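PDB 4O4A: lipoprotein, putative from Bacillus anthracis, which is of unknown function, belongs to an uncharacterised protein family and is probably a membrane-attached lipoprotein that may bind lipid. Local coordinates for residues W117-A122 and Q159-R164. Numbering follows the deposited sequence.
Sequences WEFPFA and QRIQER
F119 reaches from its strand to two consecutive residues of the helix, I161 and Q162, with the outer end of its ring. The closely packed part is buried and apolar: F119 CZ lies 4.4 Å from I161 CG2, the short branch of the isoleucine, which meets the ring obliquely. Both residues are buried, and both CB atoms point across the gap, which measures 10.4 Å between F119 CA and I161 CA. A chi1 of -60° carries the F119 ring out so that CZ and CE2 face the helix. W117, on the same side of the strand, brings CD1 of its tilted indole over the rim of one F119 face, 3.3 Å above the plane. Strand 117-126, an inner strand of a mixed four-stranded sheet, here receives the C-terminal helix 149-166, a helix packed on one face of the sheet. V45 of the adjacent strand 40-45 touches both F119 and I161, while M158 and M166, one turn or so before and after the contact on the helix, also pack against the phenylalanine. The looser side belongs to Q162, which is partly exposed. Its CB does not aim at the strand, but the bent side chain (chi2 -96°) swings the amide inward until NE2 stands 4.3 Å from F119 CE2, at the ring edge and near its plane.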
loop_
_atom_site.group_PDB
_atom_site.type_symbol
_atom_site.label_atom_id
_atom_site.label_comp_id
_atom_site.label_asym_id
_atom_site.label_seq_id
_atom_site.Cartn_x
_atom_site.Cartn_y
_atom_site.Cartn_z
ATOM N N TRP B 117 -19.756 -27.553 -18.066
ATOM C CA TRP B 117 -20.922 -26.972 -17.401
ATOM C C TRP B 117 -20.835 -25.445 -17.379
ATOM O O TRP B 117 -19.815 -24.882 -16.984
ATOM C CB TRP B 117 -21.021 -27.510 -15.974
ATOM C CG TRP B 117 -22.318 -27.216 -15.313
ATOM C CD1 TRP B 117 -22.668 -26.069 -14.645
ATOM C CD2 TRP B 117 -23.450 -28.091 -15.231
ATOM N NE1 TRP B 117 -23.947 -26.182 -14.161
ATOM C CE2 TRP B 117 -24.451 -27.410 -14.505
ATOM C CE3 TRP B 117 -23.717 -29.383 -15.699
ATOM C CZ2 TRP B 117 -25.696 -27.979 -14.236
ATOM C CZ3 TRP B 117 -24.958 -29.946 -15.430
ATOM C CH2 TRP B 117 -25.931 -29.242 -14.705
ATOM N N GLU B 118 -21.916 -24.784 -17.787
ATOM C CA GLU B 118 -21.953 -23.322 -17.838
ATOM C C GLU B 118 -22.687 -22.711 -16.664
ATOM O O GLU B 118 -23.781 -23.131 -16.326
ATOM C CB GLU B 118 -22.616 -22.858 -19.119
ATOM C CG GLU B 118 -21.924 -23.369 -20.363
ATOM C CD GLU B 118 -22.559 -22.863 -21.635
ATOM O OE1 GLU B 118 -22.553 -23.621 -22.628
ATOM O OE2 GLU B 118 -23.082 -21.730 -21.635
ATOM N N PHE B 119 -22.057 -21.723 -16.041
ATOM C CA PHE B 119 -22.638 -21.007 -14.928
ATOM C C PHE B 119 -22.809 -19.564 -15.327
ATOM O O PHE B 119 -21.828 -18.827 -15.393
ATOM C CB PHE B 119 -21.736 -21.014 -13.683
ATOM C CG PHE B 119 -21.421 -22.382 -13.145
ATOM C CD1 PHE B 119 -22.320 -23.053 -12.334
ATOM C CD2 PHE B 119 -20.193 -22.967 -13.404
ATOM C CE1 PHE B 119 -22.013 -24.299 -11.819
ATOM C CE2 PHE B 119 -19.875 -24.209 -12.891
ATOM C CZ PHE B 119 -20.783 -24.874 -12.092
ATOM N N PRO B 120 -24.042 -19.149 -15.612
ATOM C CA PRO B 120 -24.215 -17.728 -15.873
ATOM C C PRO B 120 -24.012 -16.978 -14.572
ATOM O O PRO B 120 -24.332 -17.507 -13.505
ATOM C CB PRO B 120 -25.682 -17.609 -16.335
ATOM C CG PRO B 120 -26.185 -18.995 -16.505
ATOM C CD PRO B 120 -25.300 -19.897 -15.701
ATOM N N PHE B 121 -23.517 -15.750 -14.640
ATOM C CA PHE B 121 -23.328 -14.959 -13.420
ATOM C C PHE B 121 -23.610 -13.487 -13.621
ATOM O O PHE B 121 -23.694 -12.991 -14.753
ATOM C CB PHE B 121 -21.902 -15.095 -12.926
ATOM C CG PHE B 121 -20.879 -14.610 -13.913
ATOM C CD1 PHE B 121 -20.576 -13.272 -14.006
ATOM C CD2 PHE B 121 -20.221 -15.500 -14.750
ATOM C CE1 PHE B 121 -19.640 -12.824 -14.915
ATOM C CE2 PHE B 121 -19.284 -15.057 -15.661
ATOM C CZ PHE B 121 -18.998 -13.716 -15.744
ATOM N N ALA B 122 -23.730 -12.787 -12.498
ATOM C CA ALA B 122 -23.968 -11.372 -12.513
ATOM C C ALA B 122 -23.122 -10.700 -11.459
ATOM O O ALA B 122 -22.996 -11.190 -10.334
ATOM C CB ALA B 122 -25.436 -11.084 -12.270
ATOM N N GLN B 159 -14.358 -21.526 -6.738
ATOM C CA GLN B 159 -13.698 -22.610 -6.067
ATOM C C GLN B 159 -14.615 -23.181 -4.992
ATOM O O GLN B 159 -14.738 -24.398 -4.889
ATOM C CB GLN B 159 -12.379 -22.149 -5.465
ATOM C CG GLN B 159 -11.586 -23.261 -4.813
ATOM C CD GLN B 159 -10.200 -22.813 -4.476
ATOM O OE1 GLN B 159 -9.203 -23.467 -4.828
ATOM N NE2 GLN B 159 -10.114 -21.664 -3.840
ATOM N N ARG B 160 -15.236 -22.315 -4.187
ATOM C CA ARG B 160 -16.157 -22.784 -3.145
ATOM C C ARG B 160 -17.278 -23.585 -3.767
ATOM O O ARG B 160 -17.718 -24.577 -3.195
ATOM C CB ARG B 160 -16.739 -21.669 -2.232
ATOM C CG ARG B 160 -15.758 -21.164 -1.181
ATOM C CD ARG B 160 -16.420 -20.338 -0.055
ATOM N NE ARG B 160 -17.427 -19.347 -0.495
ATOM C CZ ARG B 160 -17.146 -18.129 -0.978
ATOM N NH1 ARG B 160 -18.138 -17.308 -1.321
ATOM N NH2 ARG B 160 -15.881 -17.726 -1.133
ATOM N N ILE B 161 -17.730 -23.158 -4.943
ATOM C CA ILE B 161 -18.790 -23.859 -5.661
ATOM C C ILE B 161 -18.343 -25.248 -6.098
ATOM O O ILE B 161 -18.986 -26.243 -5.781
ATOM C CB ILE B 161 -19.263 -23.061 -6.893
ATOM C CG1 ILE B 161 -20.083 -21.848 -6.442
ATOM C CG2 ILE B 161 -20.126 -23.932 -7.797
ATOM C CD1 ILE B 161 -20.510 -20.932 -7.566
ATOM N N GLN B 162 -17.238 -25.312 -6.825
ATOM C CA GLN B 162 -16.717 -26.587 -7.291
ATOM C C GLN B 162 -16.476 -27.564 -6.136
ATOM O O GLN B 162 -16.839 -28.736 -6.215
ATOM C CB GLN B 162 -15.473 -26.343 -8.152
ATOM C CG GLN B 162 -15.827 -25.857 -9.561
ATOM C CD GLN B 162 -15.881 -26.968 -10.607
ATOM O OE1 GLN B 162 -15.132 -27.946 -10.537
ATOM N NE2 GLN B 162 -16.721 -26.790 -11.615
ATOM N N GLU B 163 -15.929 -27.057 -5.047
ATOM C CA GLU B 163 -15.612 -27.855 -3.881
ATOM C C GLU B 163 -16.868 -28.332 -3.119
ATOM O O GLU B 163 -17.066 -29.523 -2.962
ATOM C CB GLU B 163 -14.595 -27.025 -3.068
ATOM C CG GLU B 163 -14.060 -27.483 -1.710
ATOM C CD GLU B 163 -12.900 -26.601 -1.218
ATOM O OE1 GLU B 163 -12.486 -25.672 -1.944
ATOM O OE2 GLU B 163 -12.385 -26.837 -0.100
ATOM N N ARG B 164 -17.750 -27.422 -2.729
ATOM C CA ARG B 164 -18.962 -27.780 -1.980
ATOM C C ARG B 164 -20.025 -28.491 -2.809
ATOM O O ARG B 164 -20.556 -29.519 -2.392
ATOM C CB ARG B 164 -19.584 -26.518 -1.344
ATOM C CG ARG B 164 -20.637 -26.799 -0.265
ATOM C CD ARG B 164 -21.963 -27.336 -0.781
ATOM N NE ARG B 164 -22.878 -27.685 0.302
ATOM C CZ ARG B 164 -23.648 -26.829 0.973
ATOM N NH1 ARG B 164 -23.611 -25.521 0.719
ATOM N NH2 ARG B 164 -24.448 -27.283 1.934
#